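Local coordinates for ribosomal RNA small subunit methyltransferase E (Thermotoga maritima, PDB 1Z85), which probably methylates N3 of a specific uridine in 16S ribosomal RNA, using S-adenosyl-L-methionine as the methyl donor, at residues R100-K105 with L214-A219; I114-F119 with H124-D129. All coordinates share one frame; numbering follows the deposited sequence.

Both contacts belong to the RNA methyltransferase domain of the SPOUT clan, the alpha/beta knot part of the chain, and their centres lie about 16 Å apart. Contact 2 is nested in sequence inside contact 1: helix 96-108 supplies the first half of contact 1; strand 113-117 with the residues just past it, then the loop leading into helix 128-142, supply contact 2; and helix 216-230 returns much later to complete contact 1. The two meet through helix 96-108, where Ile103 CD1 packs on Phe116 CZ at 3.8 Å. Helix 96-108 thus packs on helix 216-230 at one flank and on strand 113-117 of the parallel sheet at another.

Contact 1: R100-K105 with L214-A219; sequences RFLIEK and LRFETA
Phe101 lays its ring against Glu217, and Phe216 closes in beside the pair. The Glu217 chain runs extended across one face of the Phe101 ring: CG sits 3.7 Å from the ring centroid, only 11° off the normal, in a CH-pi contact, while CB approaches Phe101 CZ at 3.5 Å. Farther along, the carboxylate lies almost flat over the ring, the planes 5° apart. Phe101 swings its ring away from its own amide, CG trans to N, and so leaves helix 96-108 toward helix 216-230; Lys105 CD, one turn on, packs over the opposite face. Phe216 meets Phe101 obliquely: Phe216 CE2 lies 3.8 Å from Phe101 CD2, with the ring planes at 58°. The edge of the Phe216 ring also receives Leu102, whose CG is 3.9 Å from Phe216 CZ. Phe216 stands in the first turn of its helix, just after the N-cap Arg215, and makes a cation-pi contact with Arg98. The second subunit comes close here too, its Glu108 bonding to Thr218 OG1. Dispersion and the CH-pi contact of the aliphatic Glu217 carbons therefore hold the two helices together here, and the stacked carboxylate probably adds little electrostatic attraction.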
loop_
_atom_site.group_PDB
_atom_site.type_symbol
_atom_site.label_atom_id
_atom_site.label_comp_id
_atom_site.label_asym_id
_atom_site.label_seq_id
_atom_site.Cartn_x
_atom_site.Cartn_y
_atom_site.Cartn_z
ATOM N N ARG B 100 -13.525 0.229 3.612
ATOM C CA ARG B 100 -13.537 0.754 2.266
ATOM C C ARG B 100 -12.209 0.451 1.578
ATOM O O ARG B 100 -12.179 0.033 0.435
ATOM C CB ARG B 100 -13.797 2.267 2.322
ATOM C CG ARG B 100 -13.849 2.952 0.959
ATOM C CD ARG B 100 -13.732 4.491 1.172
ATOM N NE ARG B 100 -13.348 5.330 0.037
ATOM C CZ ARG B 100 -14.021 5.518 -1.113
ATOM N NH1 ARG B 100 -15.137 4.841 -1.400
ATOM N NH2 ARG B 100 -13.523 6.377 -2.022
ATOM N N PHE B 101 -11.112 0.673 2.301
ATOM C CA PHE B 101 -9.738 0.361 1.854
ATOM C C PHE B 101 -9.562 -1.089 1.435
ATOM O O PHE B 101 -9.054 -1.370 0.351
ATOM C CB PHE B 101 -8.697 0.724 2.946
ATOM C CG PHE B 101 -7.306 0.294 2.606
ATOM C CD1 PHE B 101 -6.526 1.050 1.744
ATOM C CD2 PHE B 101 -6.798 -0.893 3.090
ATOM C CE1 PHE B 101 -5.234 0.608 1.379
ATOM C CE2 PHE B 101 -5.559 -1.342 2.731
ATOM C CZ PHE B 101 -4.761 -0.612 1.871
ATOM N N LEU B 102 -10.033 -2.016 2.266
ATOM C CA LEU B 102 -9.860 -3.417 1.968
ATOM C C LEU B 102 -10.647 -3.843 0.741
ATOM O O LEU B 102 -10.135 -4.570 -0.104
ATOM C CB LEU B 102 -10.241 -4.299 3.140
ATOM C CG LEU B 102 -9.342 -4.229 4.380
ATOM C CD1 LEU B 102 -10.002 -5.010 5.535
ATOM C CD2 LEU B 102 -7.976 -4.801 4.050
ATOM N N ILE B 103 -11.908 -3.425 0.660
ATOM C CA ILE B 103 -12.692 -3.622 -0.536
ATOM C C ILE B 103 -12.043 -3.054 -1.811
ATOM O O ILE B 103 -12.070 -3.688 -2.858
ATOM C CB ILE B 103 -14.038 -2.909 -0.413
ATOM C CG1 ILE B 103 -14.860 -3.472 0.755
ATOM C CG2 ILE B 103 -14.840 -3.054 -1.691
ATOM C CD1 ILE B 103 -16.032 -2.553 1.132
ATOM N N GLU B 104 -11.491 -1.855 -1.729
ATOM C CA GLU B 104 -10.855 -1.218 -2.908
ATOM C C GLU B 104 -9.671 -2.013 -3.397
ATOM O O GLU B 104 -9.452 -2.211 -4.608
ATOM C CB GLU B 104 -10.455 0.224 -2.582
ATOM C CG GLU B 104 -11.634 1.234 -2.730
ATOM C CD GLU B 104 -11.376 2.702 -2.248
ATOM O OE1 GLU B 104 -10.244 3.085 -1.835
ATOM O OE2 GLU B 104 -12.385 3.455 -2.256
ATOM N N LYS B 105 -8.887 -2.472 -2.441
ATOM C CA LYS B 105 -7.719 -3.341 -2.703
ATOM C C LYS B 105 -8.084 -4.661 -3.241
ATOM O O LYS B 105 -7.390 -5.187 -4.101
ATOM C CB LYS B 105 -6.898 -3.509 -1.430
ATOM C CG LYS B 105 -5.837 -2.399 -1.221
ATOM C CD LYS B 105 -6.347 -1.029 -1.641
ATOM C CE LYS B 105 -5.314 -0.207 -2.316
ATOM N NZ LYS B 105 -5.917 1.003 -3.010
ATOM N N LEU B 214 3.807 -4.809 10.574
ATOM C CA LEU B 214 3.603 -3.661 9.663
ATOM C C LEU B 214 2.283 -2.896 9.884
ATOM O O LEU B 214 1.338 -3.442 10.430
ATOM C CB LEU B 214 3.614 -4.137 8.204
ATOM C CG LEU B 214 4.950 -4.536 7.593
ATOM C CD1 LEU B 214 4.670 -5.272 6.274
ATOM C CD2 LEU B 214 5.912 -3.313 7.442
ATOM N N ARG B 215 2.286 -1.622 9.463
ATOM C CA ARG B 215 1.093 -0.822 9.157
ATOM C C ARG B 215 0.038 -1.697 8.498
ATOM O O ARG B 215 0.330 -2.433 7.558
ATOM C CB ARG B 215 1.487 0.290 8.171
ATOM C CG ARG B 215 0.808 1.647 8.328
ATOM C CD ARG B 215 1.845 2.821 8.135
ATOM N N PHE B 216 -1.182 -1.638 9.040
ATOM C CA PHE B 216 -2.368 -2.318 8.491
ATOM C C PHE B 216 -2.429 -2.272 6.948
ATOM O O PHE B 216 -2.535 -3.297 6.308
ATOM C CB PHE B 216 -3.619 -1.692 9.138
ATOM C CG PHE B 216 -4.882 -1.865 8.359
ATOM C CD1 PHE B 216 -5.533 -3.076 8.338
ATOM C CD2 PHE B 216 -5.410 -0.789 7.624
ATOM C CE1 PHE B 216 -6.677 -3.243 7.570
ATOM C CE2 PHE B 216 -6.554 -0.935 6.864
ATOM C CZ PHE B 216 -7.195 -2.158 6.839
ATOM N N GLU B 217 -2.389 -1.085 6.355
ATOM C CA GLU B 217 -2.585 -0.964 4.906
ATOM C C GLU B 217 -1.483 -1.649 4.122
ATOM O O GLU B 217 -1.713 -2.237 3.065
ATOM C CB GLU B 217 -2.702 0.507 4.505
ATOM C CG GLU B 217 -4.015 1.215 4.980
ATOM C CD GLU B 217 -4.264 2.599 4.305
ATOM O OE1 GLU B 217 -3.414 3.063 3.468
ATOM O OE2 GLU B 217 -5.344 3.198 4.599
ATOM N N THR B 218 -0.271 -1.601 4.651
ATOM C CA THR B 218 0.881 -2.261 4.009
ATOM C C THR B 218 0.815 -3.788 4.101
ATOM O O THR B 218 0.997 -4.501 3.092
ATOM C CB THR B 218 2.183 -1.702 4.604
ATOM O OG1 THR B 218 2.194 -0.291 4.418
ATOM C CG2 THR B 218 3.410 -2.261 3.922
ATOM N N ALA B 219 0.561 -4.305 5.296
ATOM C CA ALA B 219 0.391 -5.758 5.477
ATOM C C ALA B 219 -0.690 -6.358 4.579
ATOM O O ALA B 219 -0.539 -7.475 4.086
ATOM C CB ALA B 219 0.033 -6.077 6.910
#

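Contact 2: I114-F119 with H124-D129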
loop_
_atom_site.group_PDB
_atom_site.type_symbol
_atom_site.label_atom_id
_atom_site.label_comp_id
_atom_site.label_asym_id
_atom_site.label_seq_id
_atom_site.Cartn_x
_atom_site.Cartn_y
_atom_site.Cartn_z
ATOM N N ILE B 114 -15.634 -11.226 -2.372
ATOM C CA ILE B 114 -15.478 -10.615 -1.051
ATOM C C ILE B 114 -16.603 -11.150 -0.117
ATOM O O ILE B 114 -17.783 -11.215 -0.497
ATOM C CB ILE B 114 -15.580 -9.108 -1.170
ATOM C CG1 ILE B 114 -14.623 -8.623 -2.266
ATOM C CG2 ILE B 114 -15.319 -8.436 0.184
ATOM C CD1 ILE B 114 -14.671 -7.143 -2.507
ATOM N N PHE B 115 -16.203 -11.541 1.091
ATOM C CA PHE B 115 -17.111 -12.035 2.131
ATOM C C PHE B 115 -16.955 -11.141 3.345
ATOM O O PHE B 115 -15.856 -10.986 3.897
ATOM C CB PHE B 115 -16.826 -13.487 2.508
ATOM C CG PHE B 115 -17.116 -14.461 1.412
ATOM C CD1 PHE B 115 -18.368 -15.020 1.280
ATOM C CD2 PHE B 115 -16.125 -14.816 0.485
ATOM C CE1 PHE B 115 -18.632 -15.926 0.260
ATOM C CE2 PHE B 115 -16.383 -15.676 -0.555
ATOM C CZ PHE B 115 -17.628 -16.261 -0.673
ATOM N N PHE B 116 -18.065 -10.557 3.770
ATOM C CA PHE B 116 -18.073 -9.669 4.933
ATOM C C PHE B 116 -18.448 -10.399 6.203
ATOM O O PHE B 116 -19.580 -10.860 6.355
ATOM C CB PHE B 116 -19.023 -8.495 4.661
ATOM C CG PHE B 116 -18.527 -7.593 3.600
ATOM C CD1 PHE B 116 -17.359 -6.897 3.791
ATOM C CD2 PHE B 116 -19.198 -7.451 2.415
ATOM C CE1 PHE B 116 -16.902 -6.067 2.820
ATOM C CE2 PHE B 116 -18.725 -6.603 1.428
ATOM C CZ PHE B 116 -17.615 -5.928 1.624
ATOM N N HIS B 117 -17.513 -10.442 7.146
ATOM C CA HIS B 117 -17.745 -11.068 8.430
ATOM C C HIS B 117 -17.557 -10.095 9.626
ATOM O O HIS B 117 -16.638 -9.312 9.696
ATOM C CB HIS B 117 -16.830 -12.321 8.551
ATOM C CG HIS B 117 -17.120 -13.180 9.751
ATOM N ND1 HIS B 117 -16.275 -13.234 10.843
ATOM C CD2 HIS B 117 -18.156 -14.005 10.035
ATOM C CE1 HIS B 117 -16.795 -14.039 11.760
ATOM N NE2 HIS B 117 -17.911 -14.560 11.276
ATOM N N LYS B 118 -18.480 -10.145 10.549
ATOM C CA LYS B 118 -18.372 -9.404 11.776
ATOM C C LYS B 118 -17.707 -10.312 12.852
ATOM O O LYS B 118 -18.324 -11.240 13.430
ATOM C CB LYS B 118 -19.774 -8.949 12.189
ATOM C CG LYS B 118 -19.893 -7.880 13.318
ATOM C CD LYS B 118 -21.298 -8.115 14.005
ATOM C CE LYS B 118 -21.796 -6.977 14.910
ATOM N NZ LYS B 118 -23.321 -6.820 14.901
ATOM N N PHE B 119 -16.439 -10.034 13.132
ATOM C CA PHE B 119 -15.685 -10.831 14.125
ATOM C C PHE B 119 -16.210 -10.486 15.495
ATOM O O PHE B 119 -16.896 -9.459 15.652
ATOM C CB PHE B 119 -14.185 -10.583 13.996
ATOM C CG PHE B 119 -13.587 -11.165 12.725
ATOM C CD1 PHE B 119 -13.675 -10.479 11.506
ATOM C CD2 PHE B 119 -12.960 -12.387 12.737
ATOM C CE1 PHE B 119 -13.160 -11.003 10.343
ATOM C CE2 PHE B 119 -12.427 -12.915 11.569
ATOM C CZ PHE B 119 -12.528 -12.219 10.368
ATOM N N HIS B 124 -19.545 -3.327 14.535
ATOM C CA HIS B 124 -19.905 -2.624 13.346
ATOM C C HIS B 124 -20.855 -3.428 12.478
ATOM O O HIS B 124 -21.119 -4.593 12.721
ATOM C CB HIS B 124 -18.674 -2.210 12.522
ATOM C CG HIS B 124 -17.882 -1.110 13.128
ATOM N ND1 HIS B 124 -16.872 -1.330 14.049
ATOM C CD2 HIS B 124 -18.011 0.224 13.032
ATOM C CE1 HIS B 124 -16.378 -0.167 14.427
ATOM N NE2 HIS B 124 -17.047 0.786 13.827
ATOM N N GLU B 125 -21.421 -2.720 11.511
ATOM C CA GLU B 125 -22.297 -3.266 10.494
ATOM C C GLU B 125 -21.822 -2.678 9.199
ATOM O O GLU B 125 -21.167 -1.638 9.201
ATOM C CB GLU B 125 -23.761 -2.854 10.720
ATOM C CG GLU B 125 -24.439 -3.295 12.064
ATOM C CD GLU B 125 -24.667 -4.856 12.222
ATOM O OE1 GLU B 125 -24.888 -5.580 11.234
ATOM O OE2 GLU B 125 -24.628 -5.370 13.379
ATOM N N ILE B 126 -22.192 -3.319 8.104
ATOM C CA ILE B 126 -21.962 -2.815 6.752
ATOM C C ILE B 126 -23.254 -2.814 5.957
ATOM O O ILE B 126 -24.080 -3.758 6.072
ATOM C CB ILE B 126 -20.849 -3.613 6.001
ATOM C CG1 ILE B 126 -20.467 -2.946 4.682
ATOM C CG2 ILE B 126 -21.211 -5.038 5.737
ATOM C CD1 ILE B 126 -19.171 -3.503 4.174
ATOM N N SER B 127 -23.431 -1.756 5.166
ATOM C CA SER B 127 -24.469 -1.710 4.127
ATOM C C SER B 127 -23.914 -2.350 2.832
ATOM O O SER B 127 -22.954 -1.852 2.226
ATOM C CB SER B 127 -24.890 -0.283 3.817
ATOM O OG SER B 127 -25.721 -0.244 2.627
ATOM N N LEU B 128 -24.500 -3.458 2.428
ATOM C CA LEU B 128 -24.065 -4.156 1.249
ATOM C C LEU B 128 -24.223 -3.321 -0.003
ATOM O O LEU B 128 -23.410 -3.402 -0.901
ATOM C CB LEU B 128 -24.807 -5.484 1.118
ATOM C CG LEU B 128 -24.027 -6.612 0.482
ATOM C CD1 LEU B 128 -22.926 -7.108 1.420
ATOM C CD2 LEU B 128 -24.982 -7.735 0.082
ATOM N N ASP B 129 -25.216 -2.444 -0.051
ATOM C CA ASP B 129 -25.320 -1.514 -1.176
ATOM C C ASP B 129 -24.185 -0.501 -1.229
ATOM O O ASP B 129 -23.740 -0.120 -2.321
ATOM C CB ASP B 129 -26.674 -0.797 -1.127
ATOM C CG ASP B 129 -27.845 -1.709 -1.543
ATOM O OD1 ASP B 129 -27.642 -2.895 -1.927
ATOM O OD2 ASP B 129 -28.989 -1.228 -1.477
#
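Ile126 sets its CD1 methyl on one face of the Phe116 ring, 3.8 Å from the centroid and 14° off the normal, a CH-pi contact. The closest ring atom is CE1, 3.7 Å from Ile126 CD1. An extended chain, with CG1 anti to the backbone N (chi1 -171°), carries that methyl inward from the loop, and the two side chains cross at about a right angle. Leu128, in the first turn of helix 128-142, adds CD1 at 3.9 Å from Phe116 CD2, while Ile114 CG2 lies over the face opposite Ile126.

Nearer the surface, the Lys118 chain passes alongside the carbonyl O of His124, CE 3.3 Å from it, and ends in a salt bridge. Its NZ donates to Glu125 OE2 at a modelled 2.5 Å, so short that the exact length is doubtful. Glu125 starts out pointing away from Lys118, and the bend at chi2 (-67°) folds its carboxylate back to the ammonium group.

Around this shell, Phe116 also packs on Val91 of strand 87-92 and on Ile93, and its backbone bonds to Ser151 hold its strand beside strand 149-152. Phe152 of that strand touches both Ile126 and Leu128. Ser127 is the N-cap of helix 128-142, its OG weakly bonded to Lys130 N.

This is the first connection of a beta-alpha-beta unit, strand 113-117 to helix 128-142 to strand 149-152. Its chemistry is divided: apolar packing round the buried Phe116 seats the chain entering the helix, and an exposed ion pair probably joins the loop to the residue just past the strand.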